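Elongation factor G (Thermus thermophilus, PDB 2DY1) probably acts as a GTPase translation elongation factor, binding GTP together with magnesium and driving the translocation step of protein synthesis on the ribosome. Local coordinates at residues G34-R39 against T46-Y51; G40-G45 against L57-V62; R403-E408 against A434-R439. All coordinates share one frame; numbering follows the deposited sequence.

Interaction 1 (G34-R39 against T46-Y51); sequences GAKERR and TTTTDY
K36 and T48 meet across the loop that joins helix 22-32 to helix 53-57, the position of switch I (the effector loop) in translational GTPases. Neither segment is helix or strand, and at this level the two backbones stay well apart: the CA atoms of K36 and T48, the nearest pair, are 9.1 Å from each other. A single long side chain spans the gap, and what it makes across the two segments is almost wholly polar, with little apolar packing to back it. K36 starts with CG lodged between the backbone N and the carbonyl carbon (chi1 69°) and bends again at chi3, which brings its ammonium end alongside the T48 hydroxyl. K36 NZ donates to T48 OG1 at 2.8 Å. A second N-H goes to water 1, 2.8 Å from K36 NZ, and this water passes the link on to the carbonyl O of T46 at 2.9 Å. K36 NZ also makes a salt bridge to E27 on helix 22-32, whose other carboxylate oxygen takes the backbone N-H of T48. On the far segment T47 folds its own chain: T47 OG1 accepts from the backbone N of D50 at 3.1 Å, an ST motif, while its side chain packs on T23, E27 and V42 near the nucleotide site. The T46 hydroxyl turns to the backbone N of R41. T48 also rests on L30 and on M332 of strand 323-332. With the T48 hydroxyl, a water and the E27 carboxylate as acceptors, K36 NZ has a partner for each of its three N-H bonds. The E27 carboxylate is likely to favour the charged ammonium form, and it couples both segments to helix 22-32.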
loop_
_atom_site.group_PDB
_atom_site.type_symbol
_atom_site.label_atom_id
_atom_site.label_comp_id
_atom_site.label_asym_id
_atom_site.label_seq_id
_atom_site.Cartn_x
_atom_site.Cartn_y
_atom_site.Cartn_z
ATOM N N GLY A 34 -23.207 -21.784 8.616
ATOM C CA GLY A 34 -24.104 -22.315 7.602
ATOM C C GLY A 34 -24.185 -21.527 6.312
ATOM O O GLY A 34 -25.074 -21.792 5.489
ATOM N N ALA A 35 -23.269 -20.573 6.119
ATOM C CA ALA A 35 -23.255 -19.755 4.897
ATOM C C ALA A 35 -22.836 -20.561 3.673
ATOM O O ALA A 35 -23.128 -20.166 2.531
ATOM C CB ALA A 35 -22.334 -18.556 5.071
ATOM N N LYS A 36 -22.141 -21.670 3.894
ATOM C CA LYS A 36 -21.726 -22.539 2.791
ATOM C C LYS A 36 -21.658 -23.995 3.270
ATOM O O LYS A 36 -21.411 -24.253 4.450
ATOM C CB LYS A 36 -20.379 -22.069 2.203
ATOM C CG LYS A 36 -19.164 -22.243 3.092
ATOM C CD LYS A 36 -17.940 -21.494 2.511
ATOM C CE LYS A 36 -17.528 -22.065 1.148
ATOM N NZ LYS A 36 -16.237 -21.483 0.663
ATOM N N GLU A 37 -21.900 -24.935 2.348
ATOM C CA GLU A 37 -21.916 -26.382 2.661
ATOM C C GLU A 37 -20.682 -26.984 3.302
ATOM O O GLU A 37 -20.776 -27.799 4.221
ATOM C CB GLU A 37 -22.205 -27.262 1.406
ATOM C CG GLU A 37 -23.574 -27.827 1.264
ATOM C CD GLU A 37 -24.167 -28.486 2.524
ATOM O OE1 GLU A 37 -23.814 -29.638 2.861
ATOM O OE2 GLU A 37 -25.003 -27.819 3.150
ATOM N N ARG A 38 -19.520 -26.639 2.771
ATOM C CA ARG A 38 -18.288 -27.215 3.272
ATOM C C ARG A 38 -17.213 -26.182 3.458
ATOM O O ARG A 38 -17.225 -25.134 2.807
ATOM C CB ARG A 38 -17.805 -28.300 2.296
ATOM C CG ARG A 38 -18.053 -27.955 0.828
ATOM C CD ARG A 38 -17.572 -29.054 -0.112
ATOM N NE ARG A 38 -18.191 -30.346 0.178
ATOM C CZ ARG A 38 -17.931 -31.465 -0.491
ATOM N NH1 ARG A 38 -17.061 -31.455 -1.494
ATOM N NH2 ARG A 38 -18.535 -32.596 -0.154
ATOM N N ARG A 39 -16.302 -26.453 4.380
ATOM C CA ARG A 39 -15.204 -25.541 4.599
ATOM C C ARG A 39 -14.230 -25.797 3.456
ATOM O O ARG A 39 -13.758 -26.929 3.285
ATOM C CB ARG A 39 -14.495 -25.841 5.923
ATOM C CG ARG A 39 -13.432 -24.792 6.343
ATOM C CD ARG A 39 -12.584 -25.282 7.473
ATOM N NE ARG A 39 -11.244 -25.716 7.077
ATOM C CZ ARG A 39 -10.602 -26.789 7.509
ATOM N NH1 ARG A 39 -11.199 -27.595 8.353
ATOM N NH2 ARG A 39 -9.384 -27.039 7.071
ATOM N N THR A 46 -10.299 -23.620 -2.860
ATOM C CA THR A 46 -11.741 -23.656 -2.673
ATOM C C THR A 46 -12.330 -22.710 -1.617
ATOM O O THR A 46 -13.444 -22.936 -1.169
ATOM C CB THR A 46 -12.188 -25.069 -2.326
ATOM O OG1 THR A 46 -11.313 -25.595 -1.326
ATOM C CG2 THR A 46 -12.081 -25.998 -3.569
ATOM N N THR A 47 -11.598 -21.660 -1.259
ATOM C CA THR A 47 -12.125 -20.717 -0.273
ATOM C C THR A 47 -12.938 -19.630 -0.952
ATOM O O THR A 47 -12.762 -19.343 -2.131
ATOM C CB THR A 47 -11.015 -20.010 0.539
ATOM O OG1 THR A 47 -10.256 -19.130 -0.298
ATOM C CG2 THR A 47 -10.072 -21.045 1.169
ATOM N N THR A 48 -13.827 -19.030 -0.170
ATOM C CA THR A 48 -14.655 -17.928 -0.644
ATOM C C THR A 48 -13.821 -16.678 -0.919
ATOM O O THR A 48 -14.028 -16.008 -1.933
ATOM C CB THR A 48 -15.746 -17.625 0.406
ATOM O OG1 THR A 48 -16.643 -18.737 0.466
ATOM C CG2 THR A 48 -16.533 -16.358 0.078
ATOM N N THR A 49 -12.883 -16.339 -0.023
ATOM C CA THR A 49 -12.057 -15.149 -0.213
ATOM C C THR A 49 -11.127 -15.197 -1.402
ATOM O O THR A 49 -11.088 -14.296 -2.229
ATOM C CB THR A 49 -11.156 -14.874 0.997
ATOM O OG1 THR A 49 -11.977 -14.728 2.147
ATOM C CG2 THR A 49 -10.325 -13.596 0.788
ATOM N N ASP A 50 -10.327 -16.248 -1.459
ATOM C CA ASP A 50 -9.357 -16.358 -2.513
ATOM C C ASP A 50 -9.944 -16.980 -3.776
ATOM O O ASP A 50 -9.917 -18.198 -3.963
ATOM C CB ASP A 50 -8.144 -17.145 -1.985
ATOM C CG ASP A 50 -7.388 -16.396 -0.862
ATOM O OD1 ASP A 50 -7.616 -15.177 -0.651
ATOM O OD2 ASP A 50 -6.515 -17.016 -0.203
ATOM N N TYR A 51 -10.487 -16.131 -4.643
ATOM C CA TYR A 51 -11.106 -16.611 -5.874
ATOM C C TYR A 51 -10.476 -16.084 -7.165
ATOM O O TYR A 51 -10.682 -16.680 -8.217
ATOM C CB TYR A 51 -12.614 -16.308 -5.860
ATOM C CG TYR A 51 -12.955 -14.844 -6.013
ATOM C CD1 TYR A 51 -12.958 -14.233 -7.276
ATOM C CD2 TYR A 51 -13.241 -14.056 -4.898
ATOM C CE1 TYR A 51 -13.235 -12.890 -7.440
ATOM C CE2 TYR A 51 -13.515 -12.699 -5.052
ATOM C CZ TYR A 51 -13.520 -12.117 -6.312
ATOM O OH TYR A 51 -13.836 -10.767 -6.458
HETATM O O HOH W 1 -16.169 -22.461 -1.945
#

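Interaction 2 (G40-G45 against L57-V62); sequences GRVEEG and LHRTTV. With MG (magnesium ion), chain B; GTP (guanosine-5'-triphosphate), chain C.
V42 and R59 mark the nearest backbone approach, 6.6 Å between CA atoms, where the short 3-10 turn 42-44 faces the Schellman end of helix 53-57, at which R59 takes positive phi. The R59 side chain, bent at chi2, reaches back along this turn. V42 O sits over one face of the R59 guanidinium, 3.2 Å above the plane and offset toward its rim, too poorly angled for a bond to NE. R59 NH2 gives a weak, bent bond to O of E43 at 2.9 Å. Water 2 sits in the guanidinium plane at its edge and accepts from R59 NE at 2.8 Å. With CG1 of V42 anti to its backbone N (chi1 167°), CG1 lies 4.2 Å from CD of R59, while CG2 comes within 3.3 Å of O2A of GTP. Just beyond R59, T60 and T61 bind the gamma phosphate: T61 N donates to O2G of GTP at 3.0 Å, and T61 OG1 coordinates magnesium at 2.0 Å. T23, O2G and O2B of GTP and waters 3 and 4 complete the magnesium shell. A threonine closing on magnesium and gamma phosphate together is the hallmark of the effector loop, switch I, of GTP-bound P-loop GTPases.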
loop_
_atom_site.group_PDB
_atom_site.type_symbol
_atom_site.label_atom_id
_atom_site.label_comp_id
_atom_site.label_asym_id
_atom_site.label_seq_id
_atom_site.Cartn_x
_atom_site.Cartn_y
_atom_site.Cartn_z
ATOM N N GLY A 40 -13.955 -24.765 2.661
ATOM C CA GLY A 40 -12.996 -24.905 1.582
ATOM C C GLY A 40 -11.606 -24.828 2.196
ATOM O O GLY A 40 -11.466 -24.614 3.396
ATOM N N ARG A 41 -10.575 -24.966 1.370
ATOM C CA ARG A 41 -9.195 -24.960 1.814
ATOM C C ARG A 41 -8.322 -24.131 0.895
ATOM O O ARG A 41 -8.429 -24.222 -0.327
ATOM C CB ARG A 41 -8.676 -26.410 1.856
ATOM C CG ARG A 41 -9.527 -27.261 2.789
ATOM C CD ARG A 41 -9.150 -28.736 2.875
ATOM N NE ARG A 41 -9.298 -29.211 4.249
ATOM C CZ ARG A 41 -10.456 -29.284 4.912
ATOM N NH1 ARG A 41 -10.465 -29.716 6.161
ATOM N NH2 ARG A 41 -11.620 -29.010 4.323
ATOM N N VAL A 42 -7.445 -23.328 1.474
ATOM C CA VAL A 42 -6.546 -22.491 0.682
ATOM C C VAL A 42 -5.681 -23.363 -0.235
ATOM O O VAL A 42 -5.500 -23.048 -1.408
ATOM C CB VAL A 42 -5.632 -21.653 1.599
ATOM C CG1 VAL A 42 -4.502 -21.022 0.796
ATOM C CG2 VAL A 42 -6.453 -20.571 2.291
ATOM N N GLU A 43 -5.166 -24.467 0.304
ATOM C CA GLU A 43 -4.311 -25.364 -0.466
ATOM C C GLU A 43 -5.030 -26.050 -1.637
ATOM O O GLU A 43 -4.376 -26.649 -2.502
ATOM C CB GLU A 43 -3.701 -26.421 0.473
ATOM C CG GLU A 43 -4.740 -27.373 1.039
ATOM C CD GLU A 43 -5.259 -27.004 2.428
ATOM O OE1 GLU A 43 -5.329 -25.793 2.777
ATOM O OE2 GLU A 43 -5.618 -27.957 3.168
ATOM N N GLU A 44 -6.364 -25.979 -1.678
ATOM C CA GLU A 44 -7.130 -26.576 -2.779
ATOM C C GLU A 44 -7.832 -25.526 -3.649
ATOM O O GLU A 44 -8.535 -25.870 -4.586
ATOM C CB GLU A 44 -8.167 -27.569 -2.242
ATOM C CG GLU A 44 -7.516 -28.724 -1.488
ATOM C CD GLU A 44 -8.512 -29.737 -0.941
ATOM O OE1 GLU A 44 -8.111 -30.524 -0.059
ATOM O OE2 GLU A 44 -9.676 -29.765 -1.388
ATOM N N GLY A 45 -7.631 -24.248 -3.323
ATOM C CA GLY A 45 -8.248 -23.164 -4.076
ATOM C C GLY A 45 -9.755 -23.073 -3.948
ATOM O O GLY A 45 -10.425 -22.464 -4.800
ATOM N N LEU A 57 -3.171 -18.759 -7.460
ATOM C CA LEU A 57 -1.835 -19.134 -7.925
ATOM C C LEU A 57 -0.782 -18.894 -6.847
ATOM O O LEU A 57 0.076 -19.757 -6.586
ATOM C CB LEU A 57 -1.473 -18.335 -9.181
ATOM C CG LEU A 57 -0.084 -18.649 -9.727
ATOM C CD1 LEU A 57 -0.060 -20.101 -10.216
ATOM C CD2 LEU A 57 0.247 -17.680 -10.854
ATOM N N HIS A 58 -0.847 -17.735 -6.201
ATOM C CA HIS A 58 0.138 -17.399 -5.188
ATOM C C HIS A 58 -0.227 -17.858 -3.786
ATOM O O HIS A 58 0.526 -17.619 -2.843
ATOM C CB HIS A 58 0.391 -15.893 -5.214
ATOM C CG HIS A 58 1.040 -15.429 -6.476
ATOM N ND1 HIS A 58 2.402 -15.521 -6.682
ATOM C CD2 HIS A 58 0.514 -14.939 -7.623
ATOM C CE1 HIS A 58 2.684 -15.113 -7.908
ATOM N NE2 HIS A 58 1.558 -14.756 -8.503
ATOM N N ARG A 59 -1.382 -18.510 -3.659
ATOM C CA ARG A 59 -1.861 -19.035 -2.378
ATOM C C ARG A 59 -1.777 -17.979 -1.272
ATOM O O ARG A 59 -1.286 -18.239 -0.172
ATOM C CB ARG A 59 -1.064 -20.298 -1.995
ATOM C CG ARG A 59 -1.288 -21.494 -2.949
ATOM C CD ARG A 59 -2.712 -22.020 -2.820
ATOM N NE ARG A 59 -2.941 -23.353 -3.395
ATOM C CZ ARG A 59 -3.761 -23.614 -4.413
ATOM N NH1 ARG A 59 -4.434 -22.643 -5.021
ATOM N NH2 ARG A 59 -3.977 -24.874 -4.778
ATOM N N THR A 60 -2.258 -16.782 -1.583
ATOM C CA THR A 60 -2.254 -15.683 -0.621
ATOM C C THR A 60 -3.418 -14.771 -0.977
ATOM O O THR A 60 -3.833 -14.699 -2.129
ATOM C CB THR A 60 -0.911 -14.905 -0.665
ATOM O OG1 THR A 60 -0.865 -13.965 0.428
ATOM C CG2 THR A 60 -0.767 -14.138 -1.971
ATOM N N THR A 61 -3.964 -14.076 0.012
ATOM C CA THR A 61 -5.059 -13.173 -0.257
ATOM C C THR A 61 -4.542 -11.898 -0.914
ATOM O O THR A 61 -3.958 -11.024 -0.269
ATOM C CB THR A 61 -5.796 -12.888 1.074
ATOM O OG1 THR A 61 -6.371 -14.118 1.519
ATOM C CG2 THR A 61 -6.922 -11.856 0.893
ATOM N N VAL A 62 -4.784 -11.791 -2.219
ATOM C CA VAL A 62 -4.359 -10.640 -3.007
ATOM C C VAL A 62 -5.427 -9.551 -2.913
ATOM O O VAL A 62 -5.112 -8.358 -2.957
ATOM C CB VAL A 62 -4.186 -11.064 -4.485
ATOM C CG1 VAL A 62 -3.911 -9.856 -5.387
ATOM C CG2 VAL A 62 -3.061 -12.089 -4.569
HETATM MG MG MG B . -5.737 -15.013 3.253
HETATM P PG GTP C . -2.508 -14.535 3.684
HETATM O O1G GTP C . -1.453 -14.990 2.560
HETATM O O2G GTP C . -3.931 -14.266 2.992
HETATM O O3G GTP C . -2.043 -13.378 4.480
HETATM O O3B GTP C . -2.644 -15.869 4.577
HETATM P PB GTP C . -3.822 -16.153 5.629
HETATM O O1B GTP C . -3.549 -15.385 6.866
HETATM O O2B GTP C . -5.136 -15.956 4.972
HETATM O O3A GTP C . -3.552 -17.689 6.006
HETATM P PA GTP C . -4.274 -18.931 5.293
HETATM O O1A GTP C . -5.649 -19.058 5.824
HETATM O O2A GTP C . -4.085 -18.818 3.828
HETATM O "O5'" GTP C . -3.432 -20.186 5.842
HETATM C "C5'" GTP C . -2.114 -20.399 5.334
HETATM C "C4'" GTP C . -1.645 -21.810 5.686
HETATM O "O4'" GTP C . -1.816 -21.956 7.106
HETATM C "C3'" GTP C . -2.563 -22.843 5.029
HETATM O "O3'" GTP C . -1.811 -24.028 4.753
HETATM C "C2'" GTP C . -3.597 -23.116 6.121
HETATM O "O2'" GTP C . -4.102 -24.446 5.973
HETATM C "C1'" GTP C . -2.674 -23.083 7.338
HETATM N N9 GTP C . -3.402 -22.884 8.611
HETATM C C8 GTP C . -4.256 -21.898 8.881
HETATM N N7 GTP C . -4.613 -21.954 10.162
HETATM C C5 GTP C . -3.987 -22.988 10.716
HETATM C C6 GTP C . -3.973 -23.528 11.998
HETATM O O6 GTP C . -4.597 -23.012 12.925
HETATM N N1 GTP C . -3.193 -24.667 12.236
HETATM C C2 GTP C . -2.448 -25.234 11.195
HETATM N N2 GTP C . -1.704 -26.314 11.417
HETATM N N3 GTP C . -2.483 -24.682 9.973
HETATM C C4 GTP C . -3.222 -23.592 9.724
HETATM O O HOH W 2 -1.225 -25.385 -2.531
HETATM O O HOH W 3 -5.303 -16.754 2.175
HETATM O O HOH W 4 -6.385 -13.354 4.351
#

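Interaction 3 (R403-E408 against A434-R439); sequences RKLLEE and ATAKER
E408 and R439 form a two-pronged, side-on salt bridge. NH2 of R439 donates to OE1 of E408 at 2.9 Å, nearly straight (168°) and in the guanidinium plane. R439 NE donates to the syn lone pair of E408 OE2 at 2.8 Å, with that oxygen tilted out of the guanidinium plane. The carboxylate and guanidinium planes are turned 36° apart. E408 is extended, with CG anti to the backbone N, whereas R439 bends at chi2 and thereby swings its guanidinium across the end of the glutamate. Beneath this pair L405 supplies the apolar layer: CD1 of L405 packs 3.8 Å from CB of R439, and CD2 of L405 lies 4.2 Å from CB of A436. Segments 403-408 and 434-439 make 133° between their N-to-C directions, obliquely antiparallel; their helices, 392-408 and 430-442, belong with the four-stranded antiparallel sheet of domain III, a ferredoxin-like beta-alpha-beta-beta-alpha-beta fold. R439 has further charged mates, NH2 bridging D294 and NH1 bridging D442. A leucine in place of R439 would probably leave the buried E408 carboxylate without its charged mate and strip D294 and D442 of this salt-bridge partner. E408 OE1 also accepts from the backbone N of V293, so both members of the pair are fixed from strand 285-294 of domain 2, while the E408 carbonyl takes an N-H of R63.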
loop_
_atom_site.group_PDB
_atom_site.type_symbol
_atom_site.label_atom_id
_atom_site.label_comp_id
_atom_site.label_asym_id
_atom_site.label_seq_id
_atom_site.Cartn_x
_atom_site.Cartn_y
_atom_site.Cartn_z
ATOM N N ARG A 403 -6.722 0.631 -17.783
ATOM C CA ARG A 403 -7.763 1.426 -17.126
ATOM C C ARG A 403 -8.461 0.549 -16.067
ATOM O O ARG A 403 -8.654 0.975 -14.912
ATOM C CB ARG A 403 -8.800 1.906 -18.141
ATOM C CG ARG A 403 -9.826 2.893 -17.544
ATOM C CD ARG A 403 -11.011 3.111 -18.489
ATOM N NE ARG A 403 -11.817 1.899 -18.610
ATOM C CZ ARG A 403 -12.578 1.409 -17.632
ATOM N NH1 ARG A 403 -12.651 2.039 -16.466
ATOM N NH2 ARG A 403 -13.225 0.265 -17.803
ATOM N N LYS A 404 -8.847 -0.665 -16.454
ATOM C CA LYS A 404 -9.500 -1.598 -15.536
ATOM C C LYS A 404 -8.579 -1.932 -14.353
ATOM O O LYS A 404 -9.003 -1.960 -13.197
ATOM C CB LYS A 404 -9.857 -2.914 -16.249
ATOM C CG LYS A 404 -11.003 -2.829 -17.261
ATOM C CD LYS A 404 -11.342 -4.250 -17.717
ATOM C CE LYS A 404 -12.544 -4.270 -18.659
ATOM N NZ LYS A 404 -12.200 -3.731 -20.000
ATOM N N LEU A 405 -7.317 -2.205 -14.657
ATOM C CA LEU A 405 -6.355 -2.559 -13.617
ATOM C C LEU A 405 -6.209 -1.467 -12.572
ATOM O O LEU A 405 -6.168 -1.760 -11.369
ATOM C CB LEU A 405 -4.986 -2.838 -14.239
ATOM C CG LEU A 405 -3.865 -3.225 -13.264
ATOM C CD1 LEU A 405 -4.114 -4.652 -12.763
ATOM C CD2 LEU A 405 -2.500 -3.119 -13.935
ATOM N N LEU A 406 -6.128 -0.211 -13.014
ATOM C CA LEU A 406 -5.960 0.891 -12.069
ATOM C C LEU A 406 -7.257 1.228 -11.343
ATOM O O LEU A 406 -7.213 1.818 -10.267
ATOM C CB LEU A 406 -5.359 2.126 -12.773
ATOM C CG LEU A 406 -3.826 2.254 -12.856
ATOM C CD1 LEU A 406 -3.278 2.625 -11.490
ATOM C CD2 LEU A 406 -3.187 0.950 -13.340
ATOM N N GLU A 407 -8.408 0.889 -11.923
ATOM C CA GLU A 407 -9.676 1.107 -11.210
ATOM C C GLU A 407 -9.706 0.130 -10.051
ATOM O O GLU A 407 -10.077 0.476 -8.920
ATOM C CB GLU A 407 -10.890 0.781 -12.081
ATOM C CG GLU A 407 -11.353 1.865 -12.976
ATOM C CD GLU A 407 -11.769 3.108 -12.215
ATOM O OE1 GLU A 407 -12.430 3.002 -11.147
ATOM O OE2 GLU A 407 -11.438 4.195 -12.707
ATOM N N GLU A 408 -9.343 -1.117 -10.339
ATOM C CA GLU A 408 -9.355 -2.157 -9.338
ATOM C C GLU A 408 -8.244 -1.943 -8.324
ATOM O O GLU A 408 -8.425 -2.188 -7.126
ATOM C CB GLU A 408 -9.199 -3.516 -10.052
ATOM C CG GLU A 408 -9.256 -4.714 -9.185
ATOM C CD GLU A 408 -9.259 -5.982 -10.020
ATOM O OE1 GLU A 408 -10.347 -6.436 -10.447
ATOM O OE2 GLU A 408 -8.153 -6.511 -10.235
ATOM N N ALA A 434 3.883 -8.766 -9.992
ATOM C CA ALA A 434 3.578 -10.028 -10.647
ATOM C C ALA A 434 2.059 -10.202 -10.733
ATOM O O ALA A 434 1.535 -10.628 -11.761
ATOM C CB ALA A 434 4.211 -11.214 -9.858
ATOM N N THR A 435 1.344 -9.861 -9.659
ATOM C CA THR A 435 -0.107 -10.013 -9.699
ATOM C C THR A 435 -0.747 -9.041 -10.678
ATOM O O THR A 435 -1.810 -9.336 -11.216
ATOM C CB THR A 435 -0.779 -9.860 -8.290
ATOM O OG1 THR A 435 -0.584 -8.539 -7.760
ATOM C CG2 THR A 435 -0.214 -10.917 -7.337
ATOM N N ALA A 436 -0.101 -7.905 -10.927
ATOM C CA ALA A 436 -0.652 -6.933 -11.891
ATOM C C ALA A 436 -0.467 -7.485 -13.311
ATOM O O ALA A 436 -1.349 -7.359 -14.158
ATOM C CB ALA A 436 0.057 -5.580 -11.761
ATOM N N LYS A 437 0.694 -8.073 -13.569
ATOM C CA LYS A 437 0.952 -8.655 -14.887
ATOM C C LYS A 437 -0.075 -9.749 -15.152
ATOM O O LYS A 437 -0.618 -9.869 -16.255
ATOM C CB LYS A 437 2.367 -9.240 -14.922
ATOM C CG LYS A 437 2.700 -9.953 -16.222
ATOM C CD LYS A 437 4.164 -10.386 -16.241
ATOM C CE LYS A 437 4.456 -11.100 -17.570
ATOM N NZ LYS A 437 5.793 -11.758 -17.528
ATOM N N GLU A 438 -0.314 -10.572 -14.137
ATOM C CA GLU A 438 -1.287 -11.651 -14.239
ATOM C C GLU A 438 -2.687 -11.113 -14.448
ATOM O O GLU A 438 -3.460 -11.691 -15.201
ATOM C CB GLU A 438 -1.249 -12.516 -12.966
ATOM C CG GLU A 438 0.065 -13.279 -12.843
ATOM C CD GLU A 438 0.314 -13.835 -11.445
ATOM O OE1 GLU A 438 -0.656 -14.079 -10.698
ATOM O OE2 GLU A 438 1.499 -14.055 -11.105
ATOM N N ARG A 439 -3.022 -10.013 -13.766
ATOM C CA ARG A 439 -4.356 -9.475 -13.916
ATOM C C ARG A 439 -4.586 -8.953 -15.337
ATOM O O ARG A 439 -5.678 -9.145 -15.878
ATOM C CB ARG A 439 -4.615 -8.383 -12.855
ATOM C CG ARG A 439 -6.086 -8.007 -12.760
ATOM C CD ARG A 439 -6.932 -9.209 -12.398
ATOM N NE ARG A 439 -8.243 -8.819 -11.861
ATOM C CZ ARG A 439 -9.219 -9.687 -11.632
ATOM N NH1 ARG A 439 -9.039 -10.986 -11.902
ATOM N NH2 ARG A 439 -10.373 -9.278 -11.104
#

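Overall arrangement
Interactions 1 and 2 interleave along one GTPase-domain loop region and touch: D50 OD1 meets T61 OG1. Interaction 1 is partly buried and interaction 2 lies at the surface across its segments, although its T60 and T61 are buried beside GTP. Across their segments both set a basic side chain on neutral oxygens with a water beside it, though K36 also has the E27 carboxylate. Interaction 3, about 19 Å from interaction 2 between centres, is buried between two domain III helices and pairs opposite charges over an apolar layer. Helix 430-442 joins it to interaction 2, through E438 OE2 on H58 NE2 and T435 packed against V62.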